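Side-chain contacts in DNA polymerase III, beta subunit (Eubacterium rectale, PDB 3T0P), which forms a ring-shaped head-to-tail homodimer around DNA and probably tethers DNA polymerases and other proteins to it, conferring processivity: residues B[35-40]-B[116-121]; B[43-48]-B[54-59]; B[66-71]-B[93-98]; B[76-81]-B[104-109]. All coordinates share one frame; numbering follows the deposited sequence. Where two conformers were deposited one is given.

Contact 1: B[35-40]-B[116-121]; sequences LIDASA and FSYIPY
L35 lies against two aromatic rings of 116-121, F116 and Y118, and its CD2 methyl touches both. L35 CB sits over the centre of the F116 ring, 3.8 Å from the centroid and 2° off the ring normal, a CH-pi contact, while L35 CD1 lies near F116 CB and CG. L35 CD2 reaches F116 CD2 at 3.7 Å and Y118 CZ at 3.5 Å, meeting the tyrosine obliquely. Beyond this apolar patch, Y118 OH donates to D37 OD2 over 3.1 Å. The hydroxyl comes from above the carboxylate plane, which stands almost perpendicular to the phenol ring.

L35 and D37 rise from the face of strand 33-38 on the outer side of the clamp, where the chain leaving the N-terminal domain runs across the sheet towards the central domain. They alternate with I36, which packs on L4 and L45. A chi1 of -170° turns the D37 carboxylate towards Y118, and its second oxygen closes an Asx turn: OD1 accepts from S39 N at 3.1 Å and, on its syn side, from S39 OG at 2.7 Å. These bonds probably help to hold the rotation of the carboxylate. M46 touches both F116 and Y118, and I67 packs on L35, D37 and Y118.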
loop_
_atom_site.group_PDB
_atom_site.type_symbol
_atom_site.label_atom_id
_atom_site.label_comp_id
_atom_site.label_asym_id
_atom_site.label_seq_id
_atom_site.Cartn_x
_atom_site.Cartn_y
_atom_site.Cartn_z
ATOM N N LEU B 35 23.685 -9.389 12.808
ATOM C CA LEU B 35 24.608 -9.763 13.851
ATOM C C LEU B 35 24.248 -9.082 15.176
ATOM O O LEU B 35 24.017 -7.873 15.216
ATOM C CB LEU B 35 26.045 -9.391 13.469
ATOM C CG LEU B 35 27.115 -9.884 14.423
ATOM C CD1 LEU B 35 27.376 -11.365 14.222
ATOM C CD2 LEU B 35 28.385 -9.090 14.258
ATOM N N ILE B 36 24.234 -9.859 16.260
ATOM C CA ILE B 36 24.093 -9.329 17.604
ATOM C C ILE B 36 25.488 -9.440 18.221
ATOM O O ILE B 36 25.979 -10.550 18.431
ATOM C CB ILE B 36 22.997 -9.982 18.482
ATOM C CG1 ILE B 36 21.632 -10.057 17.762
ATOM C CG2 ILE B 36 22.894 -9.263 19.839
ATOM C CD1 ILE B 36 20.701 -10.997 18.415
ATOM N N ASP B 37 26.157 -8.300 18.426
ATOM C CA ASP B 37 27.473 -8.281 19.052
ATOM C C ASP B 37 27.341 -7.708 20.453
ATOM O O ASP B 37 27.091 -6.514 20.621
ATOM C CB ASP B 37 28.491 -7.482 18.210
ATOM C CG ASP B 37 29.939 -7.615 18.673
ATOM O OD1 ASP B 37 30.168 -7.812 19.887
ATOM O OD2 ASP B 37 30.840 -7.512 17.828
ATOM N N ALA B 38 27.447 -8.574 21.446
ATOM C CA ALA B 38 27.416 -8.209 22.852
ATOM C C ALA B 38 28.705 -8.721 23.527
ATOM O O ALA B 38 28.663 -9.175 24.668
ATOM C CB ALA B 38 26.187 -8.802 23.504
ATOM N N SER B 39 29.857 -8.666 22.802
ATOM C CA SER B 39 31.150 -9.162 23.303
ATOM C C SER B 39 31.841 -8.176 24.246
ATOM O O SER B 39 32.642 -8.606 25.070
ATOM C CB SER B 39 32.084 -9.495 22.149
ATOM O OG SER B 39 32.375 -8.317 21.420
ATOM N N ALA B 40 31.550 -6.873 24.130
ATOM C CA ALA B 40 32.156 -5.847 24.984
ATOM C C ALA B 40 31.159 -5.374 26.074
ATOM O O ALA B 40 30.668 -6.204 26.838
ATOM C CB ALA B 40 32.638 -4.671 24.133
ATOM N N PHE B 116 30.386 -13.639 9.623
ATOM C CA PHE B 116 29.933 -12.269 9.365
ATOM C C PHE B 116 31.107 -11.334 9.070
ATOM O O PHE B 116 32.079 -11.292 9.827
ATOM C CB PHE B 116 29.117 -11.732 10.569
ATOM C CG PHE B 116 28.324 -10.473 10.303
ATOM C CD1 PHE B 116 27.041 -10.539 9.767
ATOM C CD2 PHE B 116 28.854 -9.221 10.594
ATOM C CE1 PHE B 116 26.311 -9.373 9.516
ATOM C CE2 PHE B 116 28.128 -8.055 10.324
ATOM C CZ PHE B 116 26.858 -8.139 9.797
ATOM N N SER B 117 30.993 -10.562 7.981
ATOM C CA SER B 117 31.992 -9.565 7.599
ATOM C C SER B 117 31.612 -8.241 8.268
ATOM O O SER B 117 30.604 -7.622 7.914
ATOM C CB SER B 117 32.073 -9.432 6.083
ATOM O OG SER B 117 33.192 -8.640 5.736
ATOM N N TYR B 118 32.370 -7.861 9.299
ATOM C CA TYR B 118 32.133 -6.659 10.092
ATOM C C TYR B 118 32.351 -5.401 9.306
ATOM O O TYR B 118 33.143 -5.391 8.354
ATOM C CB TYR B 118 33.072 -6.633 11.295
ATOM C CG TYR B 118 32.600 -7.446 12.470
ATOM C CD1 TYR B 118 32.642 -8.841 12.440
ATOM C CD2 TYR B 118 32.190 -6.828 13.645
ATOM C CE1 TYR B 118 32.233 -9.598 13.531
ATOM C CE2 TYR B 118 31.806 -7.576 14.752
ATOM C CZ TYR B 118 31.842 -8.963 14.693
ATOM O OH TYR B 118 31.454 -9.721 15.769
ATOM N N ILE B 119 31.669 -4.320 9.723
ATOM C CA ILE B 119 31.837 -3.017 9.099
ATOM C C ILE B 119 33.291 -2.610 9.341
ATOM O O ILE B 119 33.747 -2.719 10.488
ATOM C CB ILE B 119 30.823 -2.011 9.672
ATOM C CG1 ILE B 119 29.363 -2.386 9.257
ATOM C CG2 ILE B 119 31.205 -0.580 9.284
ATOM C CD1 ILE B 119 28.283 -1.739 10.086
ATOM N N PRO B 120 34.064 -2.238 8.292
ATOM C CA PRO B 120 35.473 -1.882 8.528
ATOM C C PRO B 120 35.627 -0.623 9.374
ATOM O O PRO B 120 34.707 0.202 9.447
ATOM C CB PRO B 120 36.011 -1.639 7.117
ATOM C CG PRO B 120 34.809 -1.241 6.324
ATOM C CD PRO B 120 33.707 -2.084 6.867
ATOM N N TYR B 121 36.793 -0.482 10.012
ATOM C CA TYR B 121 37.137 0.727 10.730
ATOM C C TYR B 121 37.370 1.823 9.680
ATOM O O TYR B 121 38.008 1.571 8.647
ATOM C CB TYR B 121 38.396 0.516 11.597
ATOM C CG TYR B 121 39.037 1.811 12.050
ATOM C CD1 TYR B 121 38.540 2.514 13.146
ATOM C CD2 TYR B 121 40.102 2.366 11.346
ATOM C CE1 TYR B 121 39.101 3.726 13.543
ATOM C CE2 TYR B 121 40.675 3.577 11.737
ATOM C CZ TYR B 121 40.180 4.246 12.846
ATOM O OH TYR B 121 40.743 5.439 13.237
#

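Contact 2: B[43-48]-B[54-59]; sequences IKLMAN and IETIID. With EDO (1,2-ethanediol), chain X; ACT (acetate ion), chain S.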
loop_
_atom_site.group_PDB
_atom_site.type_symbol
_atom_site.label_atom_id
_atom_site.label_comp_id
_atom_site.label_asym_id
_atom_site.label_seq_id
_atom_site.Cartn_x
_atom_site.Cartn_y
_atom_site.Cartn_z
ATOM N N ILE B 43 25.399 -3.443 23.487
ATOM C CA ILE B 43 24.645 -4.359 22.632
ATOM C C ILE B 43 24.579 -3.685 21.291
ATOM O O ILE B 43 23.973 -2.623 21.140
ATOM C CB ILE B 43 23.257 -4.768 23.166
ATOM C CG1 ILE B 43 23.381 -5.464 24.536
ATOM C CG2 ILE B 43 22.517 -5.646 22.120
ATOM C CD1 ILE B 43 22.086 -5.478 25.352
ATOM N N LYS B 44 25.226 -4.300 20.323
ATOM C CA LYS B 44 25.339 -3.769 18.981
ATOM C C LYS B 44 24.621 -4.675 17.995
ATOM O O LYS B 44 24.889 -5.873 17.980
ATOM C CB LYS B 44 26.844 -3.674 18.635
ATOM C CG LYS B 44 27.301 -2.438 17.887
ATOM C CD LYS B 44 28.816 -2.166 18.114
ATOM C CE LYS B 44 29.697 -2.596 16.949
ATOM N NZ LYS B 44 31.154 -2.730 17.293
ATOM N N LEU B 45 23.709 -4.112 17.182
ATOM C CA LEU B 45 23.071 -4.823 16.082
ATOM C C LEU B 45 23.779 -4.416 14.837
ATOM O O LEU B 45 24.109 -3.244 14.703
ATOM C CB LEU B 45 21.581 -4.532 15.947
ATOM C CG LEU B 45 20.659 -5.040 17.028
ATOM C CD1 LEU B 45 19.224 -4.793 16.638
ATOM C CD2 LEU B 45 20.889 -6.515 17.336
HETATM N N MSE B 46 23.990 -5.337 13.905
HETATM C CA MSE B 46 24.732 -5.018 12.687
HETATM C C MSE B 46 24.228 -5.804 11.488
HETATM O O MSE B 46 23.933 -6.992 11.604
HETATM C CB MSE B 46 26.215 -5.335 12.930
HETATM C CG MSE B 46 27.164 -4.729 11.915
HETATM SE SE MSE B 46 29.087 -5.143 12.327
HETATM C CE MSE B 46 29.085 -4.868 14.279
ATOM N N ALA B 47 24.134 -5.131 10.340
ATOM C CA ALA B 47 23.840 -5.726 9.046
ATOM C C ALA B 47 24.816 -5.156 8.022
ATOM O O ALA B 47 25.152 -3.965 8.069
ATOM C CB ALA B 47 22.411 -5.495 8.632
ATOM N N ASN B 48 25.385 -6.033 7.193
ATOM C CA ASN B 48 26.362 -5.625 6.194
ATOM C C ASN B 48 26.175 -6.393 4.903
ATOM O O ASN B 48 26.189 -7.619 4.928
ATOM C CB ASN B 48 27.783 -5.821 6.735
ATOM C CG ASN B 48 28.846 -5.236 5.857
ATOM O OD1 ASN B 48 28.581 -4.420 4.974
ATOM N ND2 ASN B 48 30.081 -5.640 6.082
ATOM N N ILE B 54 25.218 -1.091 8.368
ATOM C CA ILE B 54 24.438 -0.331 9.337
ATOM C C ILE B 54 24.665 -1.000 10.685
ATOM O O ILE B 54 24.569 -2.222 10.825
ATOM C CB ILE B 54 22.929 -0.101 9.013
ATOM C CG1 ILE B 54 22.724 0.474 7.600
ATOM C CG2 ILE B 54 22.293 0.841 10.057
ATOM C CD1 ILE B 54 21.278 0.525 7.144
ATOM N N GLU B 55 24.915 -0.162 11.677
ATOM C CA GLU B 55 25.220 -0.493 13.058
ATOM C C GLU B 55 24.368 0.352 13.967
ATOM O O GLU B 55 24.211 1.549 13.732
ATOM C CB GLU B 55 26.685 -0.138 13.267
ATOM C CG GLU B 55 27.447 -0.902 14.316
ATOM C CD GLU B 55 28.878 -0.412 14.267
ATOM O OE1 GLU B 55 29.127 0.730 14.721
ATOM O OE2 GLU B 55 29.719 -1.108 13.656
ATOM N N THR B 56 23.838 -0.244 15.021
ATOM C CA THR B 56 23.006 0.492 15.959
ATOM C C THR B 56 23.223 -0.095 17.359
ATOM O O THR B 56 23.541 -1.288 17.506
ATOM C CB THR B 56 21.534 0.527 15.466
ATOM O OG1 THR B 56 20.855 1.646 16.030
ATOM C CG2 THR B 56 20.775 -0.754 15.734
ATOM N N ILE B 57 23.153 0.777 18.380
ATOM C CA ILE B 57 23.353 0.385 19.772
ATOM C C ILE B 57 21.989 0.238 20.420
ATOM O O ILE B 57 21.144 1.134 20.298
ATOM C CB ILE B 57 24.277 1.358 20.553
ATOM C CG1 ILE B 57 25.709 1.432 19.937
ATOM C CG2 ILE B 57 24.339 1.026 22.058
ATOM C CD1 ILE B 57 26.607 0.157 20.078
ATOM N N ILE B 58 21.767 -0.915 21.055
ATOM C CA ILE B 58 20.518 -1.241 21.760
ATOM C C ILE B 58 20.758 -1.114 23.246
ATOM O O ILE B 58 21.747 -1.648 23.755
ATOM C CB ILE B 58 19.987 -2.659 21.395
ATOM C CG1 ILE B 58 19.867 -2.868 19.874
ATOM C CG2 ILE B 58 18.684 -3.000 22.104
ATOM C CD1 ILE B 58 19.077 -1.794 19.089
ATOM N N ASP B 59 19.872 -0.376 23.942
ATOM C CA ASP B 59 19.951 -0.283 25.404
ATOM C C ASP B 59 19.486 -1.615 25.953
ATOM O O ASP B 59 18.523 -2.191 25.447
ATOM C CB ASP B 59 19.112 0.887 25.958
ATOM C CG ASP B 59 19.684 2.270 25.663
ATOM O OD1 ASP B 59 20.845 2.538 26.069
ATOM O OD2 ASP B 59 18.965 3.094 25.045
HETATM C C1 EDO X . 27.284 4.234 17.739
HETATM O O1 EDO X . 26.282 4.856 16.914
HETATM C C2 EDO X . 27.871 3.002 17.052
HETATM O O2 EDO X . 26.834 2.259 16.398
HETATM C C ACT S . 30.855 -1.740 4.442
HETATM O O ACT S . 31.166 -2.931 4.563
HETATM O OXT ACT S . 29.845 -1.380 4.965
HETATM C CH3 ACT S . 31.699 -0.726 3.716
HETATM O O HOH W 1 24.085 -1.439 25.139
#
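Strands 43-48 and 54-58 form an antiparallel beta hairpin, with L45-T56 and A47-I54 as hydrogen-bonded pairs alternating with the non-hydrogen-bonded pairs K44-I57 and M46-E55. L45 N donates to T56 O at 2.8 Å, and I54 N to A47 O at 2.9 Å. At the end away from the turn, a water accepts from I43 N and donates to I58 O, bridging the two strands.

On the face carrying K44, M46, E55 and I57, K44 runs across both I57 and E55. I57 CD1 presses on K44 CG at 3.5 Å, tighter than usual for two carbons. The lysine chain then bends at chi3 (102°), bringing CE to 3.6 Å from E55 CD. Its ammonium stays 4.2 Å from E55 OE2, beyond a salt bridge, so the attraction is probably modest. E55 and M46 lie side by side, and an ethanediol molecule bonds weakly to E55 OE1.

The opposite face is largely apolar. L45 CG meets I58 CG1 at 3.7 Å, and L45 CB lies 3.9 Å from T56 CG2. The T56 hydroxyl turns instead to T231 OG1 and N230 O.

That apolar face rests on helix 8-18, where L45 meets V15, I54 meets I17 and T56 meets V18; strand 33-38 flanks 43-48, while strand 231-236 flanks 52-58 and carries the sheet into the central domain.

Contact 3: B[66-71]-B[93-98]; sequences GIIALD and ASFKTV
I68 and L70 meet F95 and T97 mainly through methyl groups. The closest pair is I68 CD1 and F95 CD1, 3.6 Å apart; the methyl comes in at the ring's edge, near its plane. I68 and F95 point opposite ways as they pass. I68 reaches this position with CG1 anti to its backbone N (chi1 -162°) and an unusual chi2 of 94°, which swings CD1 towards the phenylalanine. L70 and T97 approach tip to tip, L70 CD2 lying 3.7 Å from T97 OG1 and 4.0 Å from T97 CG2.

This packing joins the two antiparallel sheets that meet in the N-terminal domain: strand 66-71 is an edge strand of one, and 96-101 belongs to the other, just past the turn that follows strand 86-91. I89 and T91 of that preceding strand also touch T97, and I108 packs on both L70 and T97.

The polar bonds stay on the turn side. T97 OG1, set among apolar groups, donates to F95 O at 3.2 Å from well above the carbonyl plane. A93 O stands over the centre of one face of the F95 ring. D92 OD1 grips the turn by accepting from S94 OG and K96 N.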
loop_
_atom_site.group_PDB
_atom_site.type_symbol
_atom_site.label_atom_id
_atom_site.label_comp_id
_atom_site.label_asym_id
_atom_site.label_seq_id
_atom_site.Cartn_x
_atom_site.Cartn_y
_atom_site.Cartn_z
ATOM N N GLY B 66 28.690 -12.283 24.357
ATOM C CA GLY B 66 28.641 -13.190 23.222
ATOM C C GLY B 66 28.219 -12.542 21.937
ATOM O O GLY B 66 27.869 -11.361 21.903
ATOM N N ILE B 67 28.302 -13.328 20.864
ATOM C CA ILE B 67 27.986 -12.930 19.496
ATOM C C ILE B 67 27.177 -14.036 18.829
ATOM O O ILE B 67 27.497 -15.212 18.989
ATOM C CB ILE B 67 29.283 -12.594 18.676
ATOM C CG1 ILE B 67 30.113 -11.467 19.337
ATOM C CG2 ILE B 67 28.947 -12.209 17.244
ATOM C CD1 ILE B 67 31.563 -11.283 18.797
ATOM N N ILE B 68 26.168 -13.653 18.043
ATOM C CA ILE B 68 25.348 -14.558 17.242
ATOM C C ILE B 68 24.838 -13.805 16.007
ATOM O O ILE B 68 24.630 -12.595 16.083
ATOM C CB ILE B 68 24.161 -15.189 18.076
ATOM C CG1 ILE B 68 23.585 -16.443 17.395
ATOM C CG2 ILE B 68 23.022 -14.200 18.387
ATOM C CD1 ILE B 68 24.179 -17.706 17.861
ATOM N N ALA B 69 24.613 -14.531 14.899
ATOM C CA ALA B 69 23.965 -14.047 13.676
ATOM C C ALA B 69 22.629 -14.742 13.571
ATOM O O ALA B 69 22.566 -15.953 13.695
ATOM C CB ALA B 69 24.814 -14.326 12.436
ATOM N N LEU B 70 21.560 -13.988 13.402
ATOM C CA LEU B 70 20.203 -14.530 13.286
ATOM C C LEU B 70 19.618 -14.098 11.983
ATOM O O LEU B 70 19.910 -12.987 11.542
ATOM C CB LEU B 70 19.316 -14.045 14.447
ATOM C CG LEU B 70 19.740 -14.425 15.860
ATOM C CD1 LEU B 70 18.806 -13.786 16.902
ATOM C CD2 LEU B 70 19.789 -15.929 16.033
ATOM N N ASP B 71 18.774 -14.952 11.364
ATOM C CA ASP B 71 18.089 -14.624 10.124
ATOM C C ASP B 71 17.344 -13.317 10.341
ATOM O O ASP B 71 16.555 -13.236 11.268
ATOM C CB ASP B 71 17.122 -15.749 9.696
ATOM C CG ASP B 71 16.410 -15.406 8.398
ATOM O OD1 ASP B 71 17.040 -15.530 7.325
ATOM O OD2 ASP B 71 15.264 -14.902 8.460
ATOM N N ALA B 93 26.495 -23.069 22.556
ATOM C CA ALA B 93 27.625 -23.331 21.654
ATOM C C ALA B 93 27.186 -23.901 20.296
ATOM O O ALA B 93 27.851 -23.638 19.286
ATOM C CB ALA B 93 28.619 -24.265 22.318
ATOM N N SER B 94 26.058 -24.632 20.266
ATOM C CA SER B 94 25.497 -25.230 19.054
ATOM C C SER B 94 24.682 -24.203 18.240
ATOM O O SER B 94 24.082 -24.558 17.222
ATOM C CB SER B 94 24.625 -26.425 19.426
ATOM O OG SER B 94 23.473 -26.028 20.151
ATOM N N PHE B 95 24.642 -22.941 18.713
ATOM C CA PHE B 95 23.974 -21.780 18.114
ATOM C C PHE B 95 22.445 -21.837 18.230
ATOM O O PHE B 95 21.765 -21.019 17.614
ATOM C CB PHE B 95 24.430 -21.518 16.654
ATOM C CG PHE B 95 25.929 -21.371 16.575
ATOM C CD1 PHE B 95 26.578 -20.334 17.242
ATOM C CD2 PHE B 95 26.703 -22.325 15.923
ATOM C CE1 PHE B 95 27.975 -20.238 17.232
ATOM C CE2 PHE B 95 28.099 -22.224 15.905
ATOM C CZ PHE B 95 28.726 -21.188 16.568
ATOM N N LYS B 96 21.911 -22.741 19.074
ATOM C CA LYS B 96 20.485 -22.797 19.379
ATOM C C LYS B 96 20.175 -21.523 20.176
ATOM O O LYS B 96 20.893 -21.188 21.124
ATOM C CB LYS B 96 20.116 -24.079 20.151
ATOM N N THR B 97 19.180 -20.768 19.717
ATOM C CA THR B 97 18.809 -19.494 20.297
ATOM C C THR B 97 17.385 -19.549 20.839
ATOM O O THR B 97 16.446 -19.967 20.145
ATOM C CB THR B 97 18.979 -18.379 19.228
ATOM O OG1 THR B 97 20.322 -18.421 18.744
ATOM C CG2 THR B 97 18.695 -16.969 19.775
ATOM N N VAL B 98 17.235 -19.074 22.078
ATOM C CA VAL B 98 15.947 -18.918 22.751
ATOM C C VAL B 98 15.679 -17.429 22.916
ATOM O O VAL B 98 16.509 -16.694 23.456
ATOM C CB VAL B 98 15.842 -19.650 24.110
ATOM C CG1 VAL B 98 14.383 -19.754 24.536
ATOM C CG2 VAL B 98 16.489 -21.029 24.046
#

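Contact 4: B[76-81]-B[104-109]; sequences SEIVRK and AKFNII
With chi1 near -70° and CD1 extended beyond CG1, I78 stretches this branch away from helix 72-81, while CG2 takes the place anti to the backbone N; F106, with a chi1 of -78°, turns one ring face towards this branched tip. The pair forms a helix-on-sheet contact of the DNA-clamp fold, in which helix 72-81 packs against strand 104-109, the outermost strand of its sheet within the chain.

I78 spreads over one face of the ring. CG1 stands over its centre, 4.2 Å from the centroid and 12° off the normal, as a CH-pi contact. CG2 lies over one side of the ring, 3.8 Å from F106 CD2, and CD1 lies 4.0 Å from F106 CG. I99 of the adjoining strand adds to the same apolar core.

The contact sits at the dimer interface. Residues 104-107 pair antiparallel with a strand of the second subunit, continuing the sheet across the subunit interface that closes the clamp, and L273 of that subunit packs on I78 while its M303 packs on F106. On the helix, E77 OE2 makes a salt bridge to K276 of the second subunit; its link to K81 NZ, at 3.7 Å, is long.

I108 flanks the phenylalanine along the strand, its CG2 and CD1 each 4.1 Å from I78 CD1.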
loop_
_atom_site.group_PDB
_atom_site.type_symbol
_atom_site.label_atom_id
_atom_site.label_comp_id
_atom_site.label_asym_id
_atom_site.label_seq_id
_atom_site.Cartn_x
_atom_site.Cartn_y
_atom_site.Cartn_z
ATOM N N SER B 76 13.425 -10.217 13.046
ATOM C CA SER B 76 12.607 -9.009 13.058
ATOM C C SER B 76 11.120 -9.341 13.275
ATOM O O SER B 76 10.458 -8.657 14.052
ATOM C CB SER B 76 12.786 -8.203 11.771
ATOM O OG SER B 76 12.578 -9.014 10.634
ATOM N N GLU B 77 10.601 -10.383 12.614
ATOM C CA GLU B 77 9.195 -10.770 12.759
ATOM C C GLU B 77 8.933 -11.237 14.197
ATOM O O GLU B 77 7.904 -10.890 14.762
ATOM C CB GLU B 77 8.811 -11.841 11.736
ATOM C CG GLU B 77 7.342 -11.824 11.373
ATOM C CD GLU B 77 6.991 -12.352 9.993
ATOM O OE1 GLU B 77 7.707 -12.001 9.025
ATOM O OE2 GLU B 77 5.964 -13.059 9.869
ATOM N N ILE B 78 9.910 -11.927 14.829
ATOM C CA ILE B 78 9.772 -12.365 16.223
ATOM C C ILE B 78 9.655 -11.127 17.117
ATOM O O ILE B 78 8.677 -11.011 17.839
ATOM C CB ILE B 78 10.911 -13.311 16.687
ATOM C CG1 ILE B 78 10.804 -14.683 15.998
ATOM C CG2 ILE B 78 10.935 -13.472 18.220
ATOM C CD1 ILE B 78 11.939 -15.671 16.287
ATOM N N VAL B 79 10.608 -10.182 16.996
ATOM C CA VAL B 79 10.722 -8.985 17.827
ATOM C C VAL B 79 9.484 -8.119 17.676
ATOM O O VAL B 79 8.935 -7.665 18.677
ATOM C CB VAL B 79 12.046 -8.223 17.536
ATOM C CG1 VAL B 79 12.056 -6.847 18.192
ATOM C CG2 VAL B 79 13.247 -9.040 18.006
ATOM N N ARG B 80 9.008 -7.951 16.432
ATOM C CA ARG B 80 7.831 -7.155 16.068
ATOM C C ARG B 80 6.508 -7.729 16.620
ATOM O O ARG B 80 5.554 -6.967 16.811
ATOM C CB ARG B 80 7.731 -7.058 14.540
ATOM C CG ARG B 80 6.969 -5.847 14.032
ATOM C CD ARG B 80 7.138 -5.672 12.540
ATOM N NE ARG B 80 8.527 -5.381 12.166
ATOM C CZ ARG B 80 9.254 -6.156 11.371
ATOM N NH1 ARG B 80 8.731 -7.266 10.853
ATOM N NH2 ARG B 80 10.499 -5.820 11.069
ATOM N N LYS B 81 6.431 -9.059 16.808
ATOM C CA LYS B 81 5.237 -9.737 17.309
ATOM C C LYS B 81 5.302 -10.134 18.792
ATOM O O LYS B 81 4.286 -10.551 19.334
ATOM C CB LYS B 81 4.918 -10.948 16.426
ATOM C CG LYS B 81 4.468 -10.498 15.037
ATOM C CD LYS B 81 3.858 -11.624 14.247
ATOM C CE LYS B 81 3.265 -11.157 12.940
ATOM N NZ LYS B 81 3.019 -12.320 12.052
ATOM N N ALA B 104 5.902 -16.225 26.549
ATOM C CA ALA B 104 6.159 -16.710 25.200
ATOM C C ALA B 104 7.640 -17.006 25.005
ATOM O O ALA B 104 8.510 -16.317 25.555
ATOM C CB ALA B 104 5.675 -15.690 24.190
ATOM N N LYS B 105 7.925 -18.040 24.216
ATOM C CA LYS B 105 9.273 -18.525 23.994
ATOM C C LYS B 105 9.440 -19.039 22.561
ATOM O O LYS B 105 8.596 -19.790 22.080
ATOM C CB LYS B 105 9.511 -19.658 25.023
ATOM C CG LYS B 105 10.926 -20.129 25.198
ATOM C CD LYS B 105 10.986 -21.159 26.322
ATOM C CE LYS B 105 11.340 -22.563 25.867
ATOM N NZ LYS B 105 10.200 -23.249 25.197
ATOM N N PHE B 106 10.514 -18.608 21.878
ATOM C CA PHE B 106 10.851 -19.045 20.524
ATOM C C PHE B 106 12.168 -19.765 20.526
ATOM O O PHE B 106 13.127 -19.260 21.106
ATOM C CB PHE B 106 10.944 -17.862 19.547
ATOM C CG PHE B 106 9.613 -17.338 19.089
ATOM C CD1 PHE B 106 8.975 -17.894 17.987
ATOM C CD2 PHE B 106 8.976 -16.314 19.782
ATOM C CE1 PHE B 106 7.736 -17.428 17.581
ATOM C CE2 PHE B 106 7.735 -15.843 19.375
ATOM C CZ PHE B 106 7.133 -16.384 18.259
ATOM N N ASN B 107 12.242 -20.933 19.880
ATOM C CA ASN B 107 13.517 -21.642 19.723
ATOM C C ASN B 107 13.865 -21.602 18.255
ATOM O O ASN B 107 13.047 -22.008 17.418
ATOM C CB ASN B 107 13.467 -23.065 20.262
ATOM C CG ASN B 107 13.116 -23.128 21.724
ATOM O OD1 ASN B 107 13.985 -23.065 22.592
ATOM N ND2 ASN B 107 11.825 -23.186 22.025
ATOM N N ILE B 108 15.010 -20.968 17.925
ATOM C CA ILE B 108 15.503 -20.869 16.553
ATOM C C ILE B 108 16.983 -21.260 16.562
ATOM O O ILE B 108 17.542 -21.514 17.627
ATOM C CB ILE B 108 15.237 -19.484 15.868
ATOM C CG1 ILE B 108 15.890 -18.307 16.645
ATOM C CG2 ILE B 108 13.730 -19.270 15.593
ATOM C CD1 ILE B 108 15.837 -16.985 15.950
ATOM N N ILE B 109 17.593 -21.347 15.378
ATOM C CA ILE B 109 18.998 -21.696 15.236
ATOM C C ILE B 109 19.716 -20.507 14.592
ATOM O O ILE B 109 19.265 -19.985 13.570
ATOM C CB ILE B 109 19.217 -23.038 14.467
ATOM C CG1 ILE B 109 18.398 -23.121 13.151
ATOM C CG2 ILE B 109 18.932 -24.252 15.369
#

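How the contacts relate
Starting from the N terminus, the chain opens contact 1 at 35-40 and almost at once closes the short hairpin of contact 2 between 43-48 and 54-59. It then lays down 66-71 and 76-81, which meet 93-98 and 104-109 respectively, so contacts 3 and 4 cross along the sequence. Both follow contact 2 in series, and all three nest within the long loop that 116-121 closes. Strand 33-38 lies between 43-48 and 66-71, joining contacts 1, 2 and 3 in one sheet. Contact 3 ties that sheet to the second, in which 96-101 and 104-109 are neighbours, and contact 4 adds helix 72-81 beside the subunit interface.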